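PDB 2HY5: putative sulfurtransferase DsrE from Allochromatium vinosum, which probably carries and transfers sulfur as part of the DsrEFH complex and could take part in the oxidation of intracellular sulfur. Local coordinates for residues 73-78 / 105-110; 34-39 / 112-117; 45-50 / 101-106; 20-25 / 61-66; 4-9 / 125-130. All blocks are in the same frame, centred on the assembly; numbering follows the deposited sequence.

All five contacts belong to one alpha/beta fold built on a parallel sheet in the order 108-110, 75-78, 33-39, 2-7, 124-128. Contact 1 pairs the strands at one edge and contact 5 those at the other, their centres about 15 Å apart; contact 2 lays helix 113-121 against the middle strand, and contact 4 joins helices 16-29 and 60-71 on the other face. Contact 3 ties two loops about 9 Å, centre to centre, from contact 1. Contact 5 encloses the other four, while contact 4 interleaves with contacts 2 and 3 along the chain. Contact 1 ends at Cys78, the probable persulfide-carrying residue, with Phe38 of contact 2 beside it; contacts 3 and 5 also reach a second DsrE subunit.

Contact 1 (73-78 / 105-110); sequences LDMVVC and PKFRIS
Val77 CB receives the CD1 methyl of Ile109 at 3.5 Å, a tight carbon pair where parallel strands 75-78 and 108-110 meet at the edge of the central sheet. The methyl butts against the valine's methine side, both valine methyls beside it. Further back, the bent Met75 chain brings its sulfur and CE obliquely against the Phe107 ring, a Met-aromatic contact: Met75 CE lies 3.7 Å from Phe107 CE2, and Val77 CG2 fills in beside Phe107 CD2. On the sheet face carrying Val76 and Arg108, the CG2 methyl of Val76 sits against one face of the guanidinium, and Val76 CG1 meets Ser110 CB. Backbone bonds such as Val77 N to Arg108 O (2.8 Å) lock the register up to Cys78, by similarity the cysteine persulfide intermediate. The Asp74 carboxylate is shared by Arg36 and Arg108. Extended from CG to NE, Arg108 grips it side-on and nearly coplanar, NE to Asp74 OD1 at 2.7 Å and NH2 to OD2 at 2.9 Å, each on a syn lone pair.

Contact 2 (34-39 / 112-117); sequences IFRVFF and LGQLVE
Strand 34-39 and the helical residues 113-117 have N-to-C directions 139° apart, nearer antiparallel than parallel, and axes 9.0 Å apart; Phe38 and Leu115 bring the backbones closest. The Phe38 ring, its CG anti to the backbone N (chi1 -167°), lies beneath Leu115 CB, a CH-pi contact 3.6 Å from the ring centroid, near the normal. Leu112 CD1 comes obliquely to CZ, and Gln114 CB meets the edge. This is a helix packed on one face of a parallel alpha/beta sheet, with Phe38 also touching Cys78, the probable persulfide cysteine. Replacing Phe38 by alanine would probably open a gap beneath Leu115 and leave Cys78 less firmly packed. Arg36, bent at chi3 (-63°), sends NH1 to Gln114 O at 2.8 Å, on a lone pair in the carbonyl plane. Gln114 OE1, hydrogen-bonded to Arg108, lies over one face of the Arg36 guanidinium and Phe35 CE2 over the opposite one, while Arg36 NE bridges to Asp74. A water accepts from Arg36 NH2 (2.7 Å) and donates to Glu117 OE2 (2.9 Å).

Contact 3 (45-50 / 101-106); sequences NNSTRL and TNIHPK
Arg49 leaves its backbone with CG between N and the carbonyl carbon (chi1 69°), then runs extended to NE, carrying its guanidinium back along residues 101-103. Thr101 turns OG1 into the matching position (chi1 65°), and Arg49 takes it end-on: NH1 and NH2 both reach Thr101 OG1 at 3.2 Å, near the guanidinium plane. Arg49 NH1 also donates to Ile103 O at 3.0 Å. Two backbone bonds, Arg49 N to Asn102 O (2.8 Å) and His104 N to Ser47 O (2.7 Å), form a single Thr48-Ile103 bridge joining the loop from strand 33-39 to helix 60-71 with that from helix 90-96 to strand 108-110. Thr48 OG1 accepts from Leu50 N at 3.1 Å in an ST turn, and a water joins the same hydroxyl to Asn102 ND2. Leu50 CD1 packs on Asn102 CB (3.6 Å), and the asparagine amide is held by Val88 and Gly86. Arg49 NH2 makes a salt bridge to Asp99 of the second DsrE subunit, so one guanidinium joins two loops and probably holds its charge at the subunit interface.

Contact 4 (20-25 / 61-66); sequences AYQFAK and VNRWAE
Arg63 and Trp64 of helix 60-71 clasp Tyr21 of helix 16-29 on one face of the alpha/beta sheet, where segments 20-25 and 61-66 run 18° apart with axes 11.1 Å from each other. Arg63 comes first: its CG and CD lie over one face of the tyrosine ring, CD 3.4 Å from the centroid, a CH-pi contact. The bend at chi3 (-102°) turns the guanidinium past the ring toward Gln22, and NH2 donates to Gly61 O of the neighbouring DsrF chain. Arg63 O takes a bond from a water 2.9 Å away that also lies 2.6 Å from Tyr21 OH. Trp64 follows, the edge of Tyr21 pointing at the face of its six-membered ring, T-shaped with centroids 5.5 Å apart and planes at 89°. With an alanine for Tyr21, the Arg63 chain would probably be freer to turn and a gap open beside the indole. Ala20 CB meets the Trp64 edge, Ala24 CB lies obliquely by CZ3, and Trp64 NE1 is bonded to Ser17. Tyr21 CB closes on Trp64 CZ2 at 3.8 Å.

Contact 5 (4-9 / 125-130); sequences ALQINE and LVVFGD
Leu5 CD2 presses on Val126 CB at 3.7 Å, the two side chains lying alongside each other and pointing the same way, at the tight end of the contact. Four backbone bonds zip the strands, among them Val126 N to Ala4 O (2.9 Å) and Phe128 N to Gln6 O (2.8 Å). On this face helix 16-29 covers Leu5, Ile7 and Phe128. The pair forms one margin of the parallel sheet, strand 2-7 inside and strand 124-128 outermost within the chain. On the other face Gln6 runs extended beside Val127 and donates through NE2 to Asn8 OD1 at 2.8 Å, on a lone pair in the carbonyl plane; its OE1 is buried and has no partner. Past the strands the backbones of the two segments diverge, and a water stands between them, donating to Glu9 OE2 (2.8 Å) and accepting from Asp130 N (3.1 Å). The modelled approach of the Glu9 and Asp130 carboxylates is too close to be trusted; Glu9 OE2 is also bonded to Tyr21 of the DsrF chain.

Contact 1 (73-78 / 105-110)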
# COMPACT_ATOMS: atom_id res chain seq x y z
N LEU A 73 21.68 -16.88 8.37
CA LEU A 73 20.29 -16.99 7.92
C LEU A 73 20.17 -17.29 6.43
O LEU A 73 20.97 -16.84 5.62
CB LEU A 73 19.54 -15.69 8.22
CG LEU A 73 19.52 -15.20 9.67
CD1 LEU A 73 18.83 -13.85 9.72
CD2 LEU A 73 18.81 -16.21 10.56
N ASP A 74 19.14 -18.06 6.08
CA ASP A 74 18.86 -18.41 4.69
C ASP A 74 17.84 -17.38 4.20
O ASP A 74 16.66 -17.47 4.50
CB ASP A 74 18.29 -19.83 4.61
CG ASP A 74 18.04 -20.28 3.18
OD1 ASP A 74 18.79 -19.86 2.28
OD2 ASP A 74 17.08 -21.06 2.96
N MET A 75 18.34 -16.39 3.46
CA MET A 75 17.50 -15.32 2.93
C MET A 75 17.18 -15.67 1.48
O MET A 75 18.08 -15.73 0.64
CB MET A 75 18.26 -14.01 3.00
CG MET A 75 18.94 -13.81 4.33
SD MET A 75 18.18 -12.51 5.29
CE MET A 75 19.09 -11.28 4.82
N VAL A 76 15.90 -15.89 1.21
CA VAL A 76 15.48 -16.29 -0.12
C VAL A 76 14.56 -15.27 -0.79
O VAL A 76 13.65 -14.72 -0.16
CB VAL A 76 14.76 -17.66 -0.06
CG1 VAL A 76 14.48 -18.18 -1.47
CG2 VAL A 76 15.62 -18.64 0.72
N VAL A 77 14.83 -15.02 -2.06
CA VAL A 77 14.05 -14.09 -2.87
C VAL A 77 13.33 -14.87 -3.97
O VAL A 77 13.96 -15.62 -4.73
CB VAL A 77 14.97 -13.03 -3.52
CG1 VAL A 77 14.18 -12.11 -4.42
CG2 VAL A 77 15.68 -12.24 -2.42
N CYS A 78 12.01 -14.70 -4.06
CA CYS A 78 11.21 -15.39 -5.06
C CYS A 78 11.64 -15.04 -6.48
O CYS A 78 11.68 -13.86 -6.85
CB CYS A 78 9.73 -15.04 -4.89
SG CYS A 78 8.68 -15.81 -6.13
N PRO A 105 25.02 -10.29 -2.62
CA PRO A 105 25.59 -11.63 -2.46
C PRO A 105 25.12 -12.50 -1.29
O PRO A 105 25.28 -13.72 -1.33
CB PRO A 105 27.10 -11.37 -2.43
CG PRO A 105 27.19 -10.01 -1.84
CD PRO A 105 26.09 -9.27 -2.57
N LYS A 106 24.53 -11.89 -0.27
CA LYS A 106 24.04 -12.66 0.88
C LYS A 106 22.66 -13.27 0.65
O LYS A 106 22.23 -14.15 1.39
CB LYS A 106 24.01 -11.77 2.13
CG LYS A 106 25.24 -11.91 3.02
CD LYS A 106 25.37 -13.33 3.55
CE LYS A 106 26.58 -13.49 4.45
NZ LYS A 106 27.83 -13.11 3.74
N PHE A 107 21.97 -12.80 -0.38
CA PHE A 107 20.64 -13.30 -0.70
C PHE A 107 20.70 -14.30 -1.85
O PHE A 107 21.60 -14.24 -2.68
CB PHE A 107 19.70 -12.16 -1.12
CG PHE A 107 19.52 -11.09 -0.07
CD1 PHE A 107 20.55 -10.22 0.25
CD2 PHE A 107 18.29 -10.93 0.56
CE1 PHE A 107 20.36 -9.19 1.17
CE2 PHE A 107 18.08 -9.91 1.48
CZ PHE A 107 19.12 -9.05 1.79
N ARG A 108 19.73 -15.21 -1.90
CA ARG A 108 19.68 -16.16 -3.00
C ARG A 108 18.30 -16.14 -3.65
O ARG A 108 17.30 -15.96 -2.96
CB ARG A 108 20.02 -17.58 -2.53
CG ARG A 108 18.98 -18.28 -1.65
CD ARG A 108 19.51 -19.66 -1.20
NE ARG A 108 18.59 -20.39 -0.33
CZ ARG A 108 17.62 -21.19 -0.76
NH1 ARG A 108 17.43 -21.39 -2.05
NH2 ARG A 108 16.83 -21.80 0.12
N ILE A 109 18.27 -16.28 -4.97
CA ILE A 109 17.01 -16.30 -5.71
C ILE A 109 16.58 -17.75 -5.87
O ILE A 109 17.35 -18.58 -6.35
CB ILE A 109 17.17 -15.66 -7.12
CG1 ILE A 109 16.86 -14.17 -7.06
CG2 ILE A 109 16.21 -16.31 -8.11
CD1 ILE A 109 17.46 -13.44 -5.91
N SER A 110 15.36 -18.06 -5.47
CA SER A 110 14.88 -19.42 -5.59
C SER A 110 13.37 -19.49 -5.81
O SER A 110 12.70 -18.46 -5.88
CB SER A 110 15.25 -20.22 -4.34
OG SER A 110 15.08 -21.60 -4.58
O HOH W 1 20.61 -16.46 1.70

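Contact 2 (34-39 / 112-117)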
# COMPACT_ATOMS: atom_id res chain seq x y z
N ILE A 34 15.53 -19.24 13.00
CA ILE A 34 14.80 -18.66 11.89
C ILE A 34 15.21 -19.56 10.73
O ILE A 34 16.33 -19.48 10.22
CB ILE A 34 15.22 -17.20 11.61
CG1 ILE A 34 14.72 -16.31 12.76
CG2 ILE A 34 14.63 -16.72 10.28
CD1 ILE A 34 15.03 -14.84 12.59
N PHE A 35 14.31 -20.47 10.37
CA PHE A 35 14.55 -21.44 9.32
C PHE A 35 14.79 -20.80 7.96
O PHE A 35 15.59 -21.29 7.17
CB PHE A 35 13.37 -22.41 9.24
CG PHE A 35 13.56 -23.51 8.25
CD1 PHE A 35 14.34 -24.62 8.56
CD2 PHE A 35 12.95 -23.45 7.00
CE1 PHE A 35 14.51 -25.65 7.64
CE2 PHE A 35 13.13 -24.47 6.07
CZ PHE A 35 13.91 -25.57 6.39
N ARG A 36 14.09 -19.70 7.69
CA ARG A 36 14.23 -19.02 6.41
C ARG A 36 13.50 -17.68 6.43
O ARG A 36 12.46 -17.54 7.07
CB ARG A 36 13.66 -19.91 5.30
CG ARG A 36 13.70 -19.33 3.88
CD ARG A 36 13.39 -20.43 2.86
NE ARG A 36 14.42 -21.47 2.93
CZ ARG A 36 14.20 -22.77 2.82
NH1 ARG A 36 12.97 -23.24 2.63
NH2 ARG A 36 15.22 -23.62 2.94
N VAL A 37 14.07 -16.70 5.74
CA VAL A 37 13.48 -15.38 5.60
C VAL A 37 13.15 -15.35 4.11
O VAL A 37 14.05 -15.40 3.27
CB VAL A 37 14.47 -14.26 5.93
CG1 VAL A 37 13.79 -12.90 5.81
CG2 VAL A 37 15.02 -14.44 7.33
N PHE A 38 11.87 -15.29 3.79
CA PHE A 38 11.44 -15.30 2.40
C PHE A 38 10.85 -13.97 1.95
O PHE A 38 9.93 -13.45 2.57
CB PHE A 38 10.43 -16.43 2.20
CG PHE A 38 10.15 -16.74 0.76
CD1 PHE A 38 9.24 -15.98 0.03
CD2 PHE A 38 10.82 -17.78 0.13
CE1 PHE A 38 9.01 -16.25 -1.32
CE2 PHE A 38 10.60 -18.06 -1.22
CZ PHE A 38 9.69 -17.29 -1.94
N PHE A 39 11.41 -13.42 0.87
CA PHE A 39 10.93 -12.16 0.34
C PHE A 39 10.05 -12.40 -0.88
O PHE A 39 10.47 -13.04 -1.85
CB PHE A 39 12.11 -11.25 -0.02
CG PHE A 39 12.99 -10.91 1.14
CD1 PHE A 39 14.04 -11.75 1.51
CD2 PHE A 39 12.75 -9.78 1.91
CE1 PHE A 39 14.84 -11.46 2.61
CE2 PHE A 39 13.55 -9.48 3.01
CZ PHE A 39 14.59 -10.32 3.36
N LEU A 112 9.25 -20.36 -5.28
CA LEU A 112 8.23 -20.08 -4.28
C LEU A 112 8.05 -21.29 -3.37
O LEU A 112 7.58 -21.17 -2.24
CB LEU A 112 6.92 -19.73 -4.99
CG LEU A 112 5.83 -18.97 -4.23
CD1 LEU A 112 6.43 -17.74 -3.55
CD2 LEU A 112 4.73 -18.55 -5.21
N GLY A 113 8.42 -22.47 -3.88
CA GLY A 113 8.30 -23.67 -3.08
C GLY A 113 9.13 -23.61 -1.80
O GLY A 113 8.85 -24.34 -0.84
N GLN A 114 10.15 -22.76 -1.78
CA GLN A 114 10.99 -22.61 -0.60
C GLN A 114 10.21 -21.95 0.53
O GLN A 114 10.52 -22.13 1.71
CB GLN A 114 12.24 -21.78 -0.92
CG GLN A 114 13.17 -22.39 -1.96
CD GLN A 114 13.72 -23.74 -1.53
OE1 GLN A 114 14.52 -23.83 -0.60
NE2 GLN A 114 13.27 -24.80 -2.20
N LEU A 115 9.18 -21.19 0.17
CA LEU A 115 8.34 -20.53 1.17
C LEU A 115 7.43 -21.57 1.81
O LEU A 115 7.35 -21.68 3.03
CB LEU A 115 7.49 -19.43 0.52
CG LEU A 115 6.41 -18.83 1.43
CD1 LEU A 115 7.05 -18.14 2.61
CD2 LEU A 115 5.55 -17.85 0.63
N VAL A 116 6.74 -22.33 0.97
CA VAL A 116 5.84 -23.36 1.46
C VAL A 116 6.63 -24.37 2.28
O VAL A 116 6.20 -24.81 3.34
CB VAL A 116 5.13 -24.08 0.30
CG1 VAL A 116 4.22 -25.17 0.83
CG2 VAL A 116 4.32 -23.06 -0.52
N GLU A 117 7.82 -24.71 1.78
CA GLU A 117 8.69 -25.65 2.45
C GLU A 117 9.00 -25.17 3.87
O GLU A 117 8.97 -25.96 4.82
CB GLU A 117 9.98 -25.81 1.65
CG GLU A 117 10.49 -27.23 1.58
CD GLU A 117 11.00 -27.74 2.90
OE1 GLU A 117 10.71 -28.90 3.25
OE2 GLU A 117 11.71 -26.97 3.59
O HOH W 2 14.17 -26.09 2.35

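Contact 3 (45-50 / 101-106)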
# COMPACT_ATOMS: atom_id res chain seq x y z
N ASN A 45 12.63 -6.57 -3.35
CA ASN A 45 13.47 -5.39 -3.49
C ASN A 45 14.39 -5.14 -2.28
O ASN A 45 15.20 -4.21 -2.29
CB ASN A 45 12.60 -4.16 -3.78
CG ASN A 45 11.96 -4.21 -5.17
OD1 ASN A 45 10.94 -3.58 -5.42
ND2 ASN A 45 12.58 -4.97 -6.08
N ASN A 46 14.27 -5.97 -1.25
CA ASN A 46 15.12 -5.85 -0.07
C ASN A 46 16.45 -6.54 -0.32
O ASN A 46 17.32 -6.55 0.54
CB ASN A 46 14.47 -6.54 1.13
CG ASN A 46 13.38 -5.71 1.75
OD1 ASN A 46 13.64 -4.72 2.43
ND2 ASN A 46 12.14 -6.12 1.52
N SER A 47 16.61 -7.10 -1.52
CA SER A 47 17.82 -7.84 -1.83
C SER A 47 18.79 -7.20 -2.81
O SER A 47 19.78 -7.82 -3.20
CB SER A 47 17.46 -9.23 -2.35
OG SER A 47 16.83 -9.15 -3.62
N THR A 48 18.51 -5.97 -3.23
CA THR A 48 19.41 -5.30 -4.17
C THR A 48 20.60 -4.67 -3.46
O THR A 48 20.46 -4.12 -2.37
CB THR A 48 18.67 -4.20 -4.97
OG1 THR A 48 19.62 -3.45 -5.73
CG2 THR A 48 17.92 -3.26 -4.04
N ARG A 49 21.77 -4.74 -4.09
CA ARG A 49 22.99 -4.19 -3.52
C ARG A 49 23.24 -2.77 -4.04
O ARG A 49 24.25 -2.15 -3.70
CB ARG A 49 24.20 -5.06 -3.89
CG ARG A 49 24.57 -5.05 -5.38
CD ARG A 49 25.86 -5.85 -5.64
NE ARG A 49 26.35 -5.70 -7.01
CZ ARG A 49 25.93 -6.42 -8.05
NH1 ARG A 49 25.01 -7.36 -7.87
NH2 ARG A 49 26.43 -6.21 -9.26
N LEU A 50 22.31 -2.26 -4.84
CA LEU A 50 22.47 -0.94 -5.43
C LEU A 50 21.90 0.25 -4.65
O LEU A 50 21.86 1.36 -5.17
CB LEU A 50 21.89 -0.94 -6.85
CG LEU A 50 22.51 -1.94 -7.82
CD1 LEU A 50 21.83 -1.81 -9.19
CD2 LEU A 50 24.02 -1.70 -7.95
N THR A 101 23.88 -7.35 -13.02
CA THR A 101 23.18 -8.00 -11.92
C THR A 101 23.05 -6.96 -10.81
O THR A 101 23.78 -5.97 -10.79
CB THR A 101 23.97 -9.19 -11.33
OG1 THR A 101 25.18 -8.71 -10.74
CG2 THR A 101 24.31 -10.20 -12.41
N ASN A 102 22.12 -7.17 -9.88
CA ASN A 102 21.96 -6.22 -8.79
C ASN A 102 21.70 -6.87 -7.44
O ASN A 102 21.57 -6.19 -6.44
CB ASN A 102 20.84 -5.22 -9.12
CG ASN A 102 19.48 -5.88 -9.20
OD1 ASN A 102 19.38 -7.09 -9.39
ND2 ASN A 102 18.43 -5.08 -9.06
N ILE A 103 21.65 -8.20 -7.41
CA ILE A 103 21.39 -8.85 -6.13
C ILE A 103 22.56 -8.73 -5.16
O ILE A 103 23.72 -8.68 -5.56
CB ILE A 103 21.05 -10.35 -6.32
CG1 ILE A 103 20.36 -10.87 -5.06
CG2 ILE A 103 22.32 -11.15 -6.60
CD1 ILE A 103 20.12 -12.36 -5.08
N HIS A 104 22.24 -8.66 -3.87
CA HIS A 104 23.26 -8.58 -2.84
C HIS A 104 23.70 -10.04 -2.65
O HIS A 104 22.87 -10.94 -2.54
CB HIS A 104 22.65 -8.01 -1.55
CG HIS A 104 23.64 -7.80 -0.45
ND1 HIS A 104 24.27 -8.84 0.20
CD2 HIS A 104 24.12 -6.66 0.11
CE1 HIS A 104 25.10 -8.35 1.11
NE2 HIS A 104 25.03 -7.03 1.07
N PRO A 105 25.02 -10.29 -2.62
CA PRO A 105 25.59 -11.63 -2.46
C PRO A 105 25.12 -12.50 -1.29
O PRO A 105 25.28 -13.72 -1.33
CB PRO A 105 27.10 -11.37 -2.43
CG PRO A 105 27.19 -10.01 -1.84
CD PRO A 105 26.09 -9.27 -2.57
N LYS A 106 24.53 -11.89 -0.27
CA LYS A 106 24.04 -12.66 0.88
C LYS A 106 22.66 -13.27 0.65
O LYS A 106 22.23 -14.15 1.39
CB LYS A 106 24.01 -11.77 2.13
CG LYS A 106 25.24 -11.91 3.02
CD LYS A 106 25.37 -13.33 3.55
CE LYS A 106 26.58 -13.49 4.45
NZ LYS A 106 27.83 -13.11 3.74
O HOH W 3 18.24 -2.45 -7.71

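Contact 4 (20-25 / 61-66)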
# COMPACT_ATOMS: atom_id res chain seq x y z
N ALA A 20 10.03 -6.71 10.39
CA ALA A 20 10.49 -8.09 10.25
C ALA A 20 11.91 -8.22 10.78
O ALA A 20 12.25 -9.20 11.43
CB ALA A 20 10.42 -8.52 8.79
N TYR A 21 12.73 -7.23 10.48
CA TYR A 21 14.12 -7.23 10.95
C TYR A 21 14.18 -7.21 12.47
O TYR A 21 14.89 -8.02 13.09
CB TYR A 21 14.88 -6.03 10.39
CG TYR A 21 16.24 -5.87 11.02
CD1 TYR A 21 17.31 -6.67 10.61
CD2 TYR A 21 16.43 -5.00 12.09
CE1 TYR A 21 18.54 -6.59 11.26
CE2 TYR A 21 17.65 -4.92 12.74
CZ TYR A 21 18.70 -5.72 12.32
OH TYR A 21 19.91 -5.63 12.98
N GLN A 22 13.45 -6.28 13.09
CA GLN A 22 13.46 -6.18 14.55
C GLN A 22 12.91 -7.45 15.19
O GLN A 22 13.38 -7.87 16.24
CB GLN A 22 12.66 -4.95 15.00
CG GLN A 22 13.19 -3.62 14.45
CD GLN A 22 14.58 -3.27 14.95
OE1 GLN A 22 15.28 -2.45 14.35
NE2 GLN A 22 14.99 -3.88 16.05
N PHE A 23 11.90 -8.05 14.57
CA PHE A 23 11.33 -9.29 15.09
C PHE A 23 12.37 -10.41 15.01
O PHE A 23 12.58 -11.15 15.97
CB PHE A 23 10.10 -9.71 14.28
CG PHE A 23 9.43 -10.96 14.79
CD1 PHE A 23 8.42 -10.88 15.75
CD2 PHE A 23 9.84 -12.21 14.35
CE1 PHE A 23 7.82 -12.03 16.25
CE2 PHE A 23 9.25 -13.38 14.85
CZ PHE A 23 8.24 -13.29 15.80
N ALA A 24 13.01 -10.53 13.85
CA ALA A 24 14.02 -11.55 13.63
C ALA A 24 15.16 -11.42 14.63
O ALA A 24 15.58 -12.40 15.23
CB ALA A 24 14.57 -11.46 12.22
N LYS A 25 15.66 -10.20 14.78
CA LYS A 25 16.76 -9.96 15.70
C LYS A 25 16.38 -10.36 17.12
O LYS A 25 17.14 -11.01 17.82
CB LYS A 25 17.18 -8.49 15.66
CG LYS A 25 18.54 -8.23 16.30
CD LYS A 25 19.09 -6.87 15.90
CE LYS A 25 18.49 -5.76 16.73
NZ LYS A 25 19.00 -5.79 18.13
N VAL A 61 19.15 -2.99 3.54
CA VAL A 61 19.77 -4.13 2.89
C VAL A 61 21.01 -4.62 3.62
O VAL A 61 21.13 -5.81 3.90
CB VAL A 61 20.14 -3.82 1.43
CG1 VAL A 61 20.73 -5.07 0.77
CG2 VAL A 61 18.89 -3.36 0.68
N ASN A 62 21.93 -3.71 3.93
CA ASN A 62 23.15 -4.11 4.62
C ASN A 62 22.88 -4.64 6.02
O ASN A 62 23.58 -5.54 6.49
CB ASN A 62 24.14 -2.94 4.70
CG ASN A 62 24.79 -2.64 3.36
OD1 ASN A 62 24.75 -3.46 2.45
ND2 ASN A 62 25.39 -1.46 3.25
N ARG A 63 21.87 -4.09 6.67
CA ARG A 63 21.50 -4.51 8.01
C ARG A 63 21.00 -5.96 7.99
O ARG A 63 21.35 -6.76 8.86
CB ARG A 63 20.42 -3.58 8.55
CG ARG A 63 20.06 -3.82 9.99
CD ARG A 63 18.84 -2.98 10.36
NE ARG A 63 19.20 -1.80 11.14
CZ ARG A 63 18.31 -0.94 11.62
NH1 ARG A 63 17.01 -1.15 11.41
NH2 ARG A 63 18.70 0.10 12.34
N TRP A 64 20.19 -6.30 6.99
CA TRP A 64 19.70 -7.67 6.84
C TRP A 64 20.90 -8.58 6.57
O TRP A 64 21.00 -9.67 7.12
CB TRP A 64 18.73 -7.78 5.66
CG TRP A 64 17.27 -7.63 6.01
CD1 TRP A 64 16.41 -6.70 5.51
CD2 TRP A 64 16.51 -8.46 6.89
NE1 TRP A 64 15.15 -6.89 6.03
CE2 TRP A 64 15.18 -7.97 6.88
CE3 TRP A 64 16.81 -9.57 7.68
CZ2 TRP A 64 14.16 -8.56 7.63
CZ3 TRP A 64 15.79 -10.16 8.43
CH2 TRP A 64 14.48 -9.65 8.40
N ALA A 65 21.81 -8.11 5.72
CA ALA A 65 22.98 -8.90 5.37
C ALA A 65 23.87 -9.15 6.59
O ALA A 65 24.43 -10.24 6.74
CB ALA A 65 23.78 -8.20 4.28
N GLU A 66 24.01 -8.15 7.45
CA GLU A 66 24.82 -8.29 8.65
C GLU A 66 24.18 -9.30 9.59
O GLU A 66 24.87 -10.10 10.22
CB GLU A 66 24.97 -6.93 9.34
CG GLU A 66 25.70 -5.90 8.50
CD GLU A 66 25.72 -4.52 9.14
OE1 GLU A 66 24.64 -3.97 9.41
OE2 GLU A 66 26.83 -3.99 9.36
O HOH W 4 22.01 -6.29 11.64
O HOH W 5 14.32 -0.78 12.02

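Contact 5 (4-9 / 125-130)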
# COMPACT_ATOMS: atom_id res chain seq x y z
N ALA A 4 9.48 -19.10 10.30
CA ALA A 4 9.55 -18.90 8.86
C ALA A 4 9.03 -17.47 8.76
O ALA A 4 7.92 -17.18 9.20
CB ALA A 4 8.61 -19.85 8.13
N LEU A 5 9.84 -16.56 8.22
CA LEU A 5 9.41 -15.17 8.09
C LEU A 5 9.19 -14.81 6.63
O LEU A 5 10.01 -15.12 5.78
CB LEU A 5 10.46 -14.22 8.69
CG LEU A 5 10.86 -14.45 10.15
CD1 LEU A 5 11.82 -13.35 10.58
CD2 LEU A 5 9.64 -14.48 11.04
N GLN A 6 8.07 -14.14 6.36
CA GLN A 6 7.72 -13.73 5.01
C GLN A 6 7.61 -12.20 5.00
O GLN A 6 6.94 -11.63 5.87
CB GLN A 6 6.38 -14.36 4.61
CG GLN A 6 6.01 -14.17 3.14
CD GLN A 6 4.60 -14.66 2.84
OE1 GLN A 6 4.18 -15.71 3.34
NE2 GLN A 6 3.89 -13.93 1.98
N ILE A 7 8.27 -11.56 4.05
CA ILE A 7 8.24 -10.10 3.93
C ILE A 7 7.70 -9.78 2.54
O ILE A 7 8.27 -10.19 1.53
CB ILE A 7 9.66 -9.51 4.12
CG1 ILE A 7 10.16 -9.87 5.53
CG2 ILE A 7 9.64 -8.00 3.94
CD1 ILE A 7 11.60 -9.53 5.78
N ASN A 8 6.59 -9.04 2.50
CA ASN A 8 5.91 -8.72 1.24
C ASN A 8 6.08 -7.33 0.66
O ASN A 8 5.55 -7.05 -0.42
CB ASN A 8 4.40 -8.95 1.38
CG ASN A 8 4.05 -10.33 1.87
OD1 ASN A 8 4.77 -11.30 1.61
ND2 ASN A 8 2.93 -10.45 2.56
N GLU A 9 6.80 -6.45 1.34
CA GLU A 9 6.96 -5.10 0.84
C GLU A 9 8.39 -4.67 0.67
O GLU A 9 9.30 -5.18 1.33
CB GLU A 9 6.26 -4.12 1.79
CG GLU A 9 4.82 -4.49 2.08
CD GLU A 9 3.98 -4.63 0.83
OE1 GLU A 9 4.23 -3.89 -0.15
OE2 GLU A 9 3.05 -5.47 0.83
N LEU A 125 4.75 -19.26 11.23
CA LEU A 125 4.93 -18.49 10.00
C LEU A 125 4.47 -17.08 10.33
O LEU A 125 3.28 -16.86 10.59
CB LEU A 125 4.08 -19.06 8.87
CG LEU A 125 3.98 -18.17 7.61
CD1 LEU A 125 5.34 -18.04 6.93
CD2 LEU A 125 2.97 -18.78 6.67
N VAL A 126 5.40 -16.14 10.32
CA VAL A 126 5.09 -14.76 10.64
C VAL A 126 5.25 -13.92 9.38
O VAL A 126 6.35 -13.81 8.84
CB VAL A 126 6.01 -14.23 11.76
CG1 VAL A 126 5.52 -12.88 12.24
CG2 VAL A 126 6.03 -15.22 12.91
N VAL A 127 4.14 -13.34 8.93
CA VAL A 127 4.11 -12.54 7.71
C VAL A 127 4.08 -11.05 7.99
O VAL A 127 3.32 -10.57 8.83
CB VAL A 127 2.87 -12.91 6.86
CG1 VAL A 127 2.92 -12.16 5.52
CG2 VAL A 127 2.82 -14.41 6.63
N PHE A 128 4.92 -10.31 7.27
CA PHE A 128 5.00 -8.87 7.42
C PHE A 128 4.67 -8.24 6.09
O PHE A 128 5.34 -8.49 5.09
CB PHE A 128 6.41 -8.46 7.86
CG PHE A 128 6.78 -8.94 9.24
CD1 PHE A 128 7.26 -10.23 9.44
CD2 PHE A 128 6.61 -8.11 10.34
CE1 PHE A 128 7.56 -10.70 10.72
CE2 PHE A 128 6.92 -8.56 11.64
CZ PHE A 128 7.39 -9.86 11.82
N GLY A 129 3.63 -7.42 6.07
CA GLY A 129 3.24 -6.78 4.82
C GLY A 129 2.50 -5.49 5.04
O GLY A 129 2.72 -4.79 6.03
N ASP A 130 1.61 -5.18 4.11
CA ASP A 130 0.79 -3.96 4.15
C ASP A 130 -0.65 -4.28 4.48
O ASP A 130 -1.39 -4.68 3.56
CB ASP A 130 0.85 -3.24 2.81
CG ASP A 130 2.24 -2.76 2.48
OD1 ASP A 130 2.47 -2.36 1.32
OD2 ASP A 130 3.09 -2.78 3.39
OXT ASP A 130 -1.03 -4.13 5.66
O HOH W 6 1.40 -7.39 1.91